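PDB 4OM9: serine protease pet from Escherichia coli, which is a secreted autotransporter enterotoxin whose passenger domain carries a serine protease on a long beta-helix and probably cleaves the cytoskeletal protein alpha-fodrin inside host cells. Local coordinates for residues L483-D488 with I507-A512. Numbering follows the deposited sequence.
Sequences LEHHLD and ISIKNA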
ATOM      1  N   LEU A 483     -11.774   3.806  13.399  1.00 32.68           N
ATOM      2  CA  LEU A 483     -12.129   4.647  12.260  1.00 31.22           C
ATOM      3  C   LEU A 483     -13.585   4.479  11.888  1.00 30.22           C
ATOM      4  O   LEU A 483     -14.025   3.353  11.690  1.00 30.45           O
ATOM      5  CB  LEU A 483     -11.266   4.303  11.058  1.00 28.46           C
ATOM      6  CG  LEU A 483     -11.605   4.992   9.733  1.00 31.19           C
ATOM      7  CD1 LEU A 483     -11.457   6.480   9.837  1.00 27.98           C
ATOM      8  CD2 LEU A 483     -10.687   4.502   8.655  1.00 30.63           C
ATOM      9  N   GLU A 484     -14.315   5.589  11.767  1.00 28.16           N
ATOM     10  CA  GLU A 484     -15.726   5.547  11.418  1.00 28.58           C
ATOM     11  C   GLU A 484     -16.067   6.406  10.213  1.00 28.37           C
ATOM     12  O   GLU A 484     -15.737   7.574  10.166  1.00 31.53           O
ATOM     13  CB  GLU A 484     -16.595   5.978  12.615  1.00 28.94           C
ATOM     14  CG  GLU A 484     -16.424   5.096  13.825  1.00 31.34           C
ATOM     15  CD  GLU A 484     -17.338   5.454  14.974  1.00 32.98           C
ATOM     16  OE1 GLU A 484     -18.099   6.436  14.857  1.00 32.51           O
ATOM     17  OE2 GLU A 484     -17.290   4.748  16.006  1.00 39.53           O
ATOM     18  N   HIS A 485     -16.762   5.835   9.242  1.00 28.74           N
ATOM     19  CA  HIS A 485     -17.285   6.612   8.122  1.00 28.79           C
ATOM     20  C   HIS A 485     -18.824   6.502   8.162  1.00 29.48           C
ATOM     21  O   HIS A 485     -19.399   5.719   7.428  1.00 29.98           O
ATOM     22  CB  HIS A 485     -16.680   6.087   6.813  1.00 28.79           C
ATOM     23  CG  HIS A 485     -17.130   6.799   5.578  1.00 29.00           C
ATOM     24  ND1 HIS A 485     -17.180   8.172   5.476  1.00 28.76           N
ATOM     25  CD2 HIS A 485     -17.505   6.325   4.368  1.00 29.53           C
ATOM     26  CE1 HIS A 485     -17.581   8.511   4.267  1.00 29.15           C
ATOM     27  NE2 HIS A 485     -17.785   7.409   3.572  1.00 29.64           N
ATOM     28  N   HIS A 486     -19.466   7.261   9.063  1.00 29.58           N
ATOM     29  CA  HIS A 486     -20.920   7.211   9.290  1.00 32.68           C
ATOM     30  C   HIS A 486     -21.662   8.417   8.721  1.00 35.81           C
ATOM     31  O   HIS A 486     -21.281   9.570   8.950  1.00 33.35           O
ATOM     32  CB  HIS A 486     -21.235   7.139  10.778  1.00 30.50           C
ATOM     33  CG  HIS A 486     -20.670   5.941  11.475  1.00 30.50           C
ATOM     34  ND1 HIS A 486     -20.816   5.741  12.824  1.00 30.79           N
ATOM     35  CD2 HIS A 486     -19.970   4.881  10.997  1.00 31.14           C
ATOM     36  CE1 HIS A 486     -20.236   4.595  13.163  1.00 30.99           C
ATOM     37  NE2 HIS A 486     -19.714   4.060  12.076  1.00 33.00           N
ATOM     38  N   LEU A 487     -22.740   8.160   7.997  1.00 37.03           N
ATOM     39  CA  LEU A 487     -23.618   9.243   7.576  1.00 40.04           C
ATOM     40  C   LEU A 487     -25.038   8.929   8.019  1.00 41.91           C
ATOM     41  O   LEU A 487     -25.379   7.764   8.218  1.00 41.49           O
ATOM     42  CB  LEU A 487     -23.532   9.467   6.071  1.00 38.32           C
ATOM     43  CG  LEU A 487     -22.309  10.307   5.692  1.00 38.79           C
ATOM     44  CD1 LEU A 487     -22.155  10.412   4.208  1.00 34.80           C
ATOM     45  CD2 LEU A 487     -22.472  11.689   6.283  1.00 38.61           C
ATOM     46  N   ASP A 488     -25.846   9.974   8.199  1.00 47.08           N
ATOM     47  CA  ASP A 488     -27.191   9.843   8.759  1.00 48.34           C
ATOM     48  C   ASP A 488     -28.177   9.225   7.786  1.00 49.20           C
ATOM     49  O   ASP A 488     -29.160   8.597   8.185  1.00 50.52           O
ATOM     50  CB  ASP A 488     -27.720  11.210   9.203  1.00 50.33           C
ATOM     51  CG  ASP A 488     -27.207  11.616  10.563  1.00 57.01           C
ATOM     52  OD1 ASP A 488     -26.644  10.748  11.263  1.00 55.24           O
ATOM     53  OD2 ASP A 488     -27.379  12.797  10.942  1.00 60.10           O
ATOM     54  N   ILE A 507     -13.094  -0.775  12.311  1.00 30.32           N
ATOM     55  CA  ILE A 507     -13.555   0.180  11.321  1.00 29.84           C
ATOM     56  C   ILE A 507     -15.052   0.010  11.178  1.00 30.27           C
ATOM     57  O   ILE A 507     -15.547  -1.113  11.051  1.00 31.13           O
ATOM     58  CB  ILE A 507     -12.877  -0.018   9.946  1.00 29.64           C
ATOM     59  CG1 ILE A 507     -11.378   0.291  10.009  1.00 29.25           C
ATOM     60  CG2 ILE A 507     -13.536   0.856   8.901  1.00 29.38           C
ATOM     61  CD1 ILE A 507     -10.617  -0.093   8.724  1.00 29.20           C
ATOM     62  N   SER A 508     -15.779   1.117  11.201  1.00 31.10           N
ATOM     63  CA  SER A 508     -17.223   1.039  11.100  1.00 33.72           C
ATOM     64  C   SER A 508     -17.745   1.983  10.029  1.00 33.73           C
ATOM     65  O   SER A 508     -17.378   3.153   9.979  1.00 31.57           O
ATOM     66  CB  SER A 508     -17.868   1.338  12.448  1.00 35.80           C
ATOM     67  OG  SER A 508     -19.095   1.996  12.254  1.00 39.52           O
ATOM     68  N   ILE A 509     -18.607   1.435   9.181  1.00 35.09           N
ATOM     69  CA  ILE A 509     -19.114   2.087   7.989  1.00 33.78           C
ATOM     70  C   ILE A 509     -20.624   2.030   7.955  1.00 33.01           C
ATOM     71  O   ILE A 509     -21.193   0.949   7.948  1.00 37.54           O
ATOM     72  CB  ILE A 509     -18.617   1.403   6.732  1.00 36.43           C
ATOM     73  CG1 ILE A 509     -17.151   1.016   6.872  1.00 35.71           C
ATOM     74  CG2 ILE A 509     -18.863   2.281   5.537  1.00 34.64           C
ATOM     75  CD1 ILE A 509     -16.229   2.187   6.800  1.00 38.39           C
ATOM     76  N   LYS A 510     -21.275   3.184   7.907  1.00 31.48           N
ATOM     77  CA  LYS A 510     -22.725   3.226   7.852  1.00 33.70           C
ATOM     78  C   LYS A 510     -23.157   4.226   6.802  1.00 32.34           C
ATOM     79  O   LYS A 510     -22.719   5.384   6.829  1.00 34.74           O
ATOM     80  CB  LYS A 510     -23.315   3.585   9.216  1.00 32.35           C
ATOM     81  CG  LYS A 510     -23.024   2.561  10.289  1.00 33.81           C
ATOM     82  CD  LYS A 510     -23.420   3.054  11.680  1.00 32.61           C
ATOM     83  CE  LYS A 510     -22.579   2.357  12.738  1.00 36.24           C
ATOM     84  NZ  LYS A 510     -23.365   1.922  13.916  1.00 40.66           N
ATOM     85  N   ASN A 511     -23.967   3.744   5.861  1.00 33.10           N
ATOM     86  CA  ASN A 511     -24.688   4.575   4.905  1.00 34.83           C
ATOM     87  C   ASN A 511     -23.837   5.217   3.804  1.00 35.60           C
ATOM     88  O   ASN A 511     -24.386   5.898   2.941  1.00 36.63           O
ATOM     89  CB  ASN A 511     -25.475   5.675   5.658  1.00 35.09           C
ATOM     90  CG  ASN A 511     -26.797   5.153   6.257  1.00 37.04           C
ATOM     91  OD1 ASN A 511     -27.400   4.228   5.726  1.00 37.15           O
ATOM     92  ND2 ASN A 511     -27.238   5.753   7.366  1.00 36.22           N
ATOM     93  N   ALA A 512     -22.524   4.988   3.814  1.00 33.34           N
ATOM     94  CA  ALA A 512     -21.614   5.634   2.850  1.00 35.90           C
ATOM     95  C   ALA A 512     -20.449   4.715   2.481  1.00 34.10           C
ATOM     96  O   ALA A 512     -19.907   4.041   3.339  1.00 32.79           O
ATOM     97  CB  ALA A 512     -21.080   6.962   3.425  1.00 32.67           C
TER
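K510 crosses the H486 imidazole at an angle and puts CE over one face, 3.6 Å from the ring centroid, in a CH-pi contact. CB of E484, two residues back, lies over the opposite face's rim. The ring's edge is near the S508 backbone, whose C lies in the ring plane, but the modelled H486 NE2 to S508 OG approach is too short to trust, leaving the exact ring position doubtful. CG beside the backbone N (chi1 -60°) swings the ring toward the neighbouring strand.

On the other side of the sheet, A512 CB lies 3.3 Å from H485 NE2 and 3.7 Å from L487 CD1, while CB of H485 touches CD1 of I509. Both ring nitrogens of H485 are satisfied by carbonyls beyond the pair, ND1 by V465 and NE2 by A494, which fixes how this buried ring is turned.

Between these two layers of side chains, the strands run parallel and in register. S508 N bonds to L483 O, H485 N to S508 O, K510 N to H485 O and L487 N to K510 O. N511 continues the ladder: its ND2 donates to L487 O (2.9 Å, 165°), which lies in the amide plane.

These are successive rungs of the passenger's right-handed beta-helix: strand 461-465 flanks 483-486, strand 585-589 flanks 507-510, and L514 and M516 of strand 514-520 pack against I509 and I507.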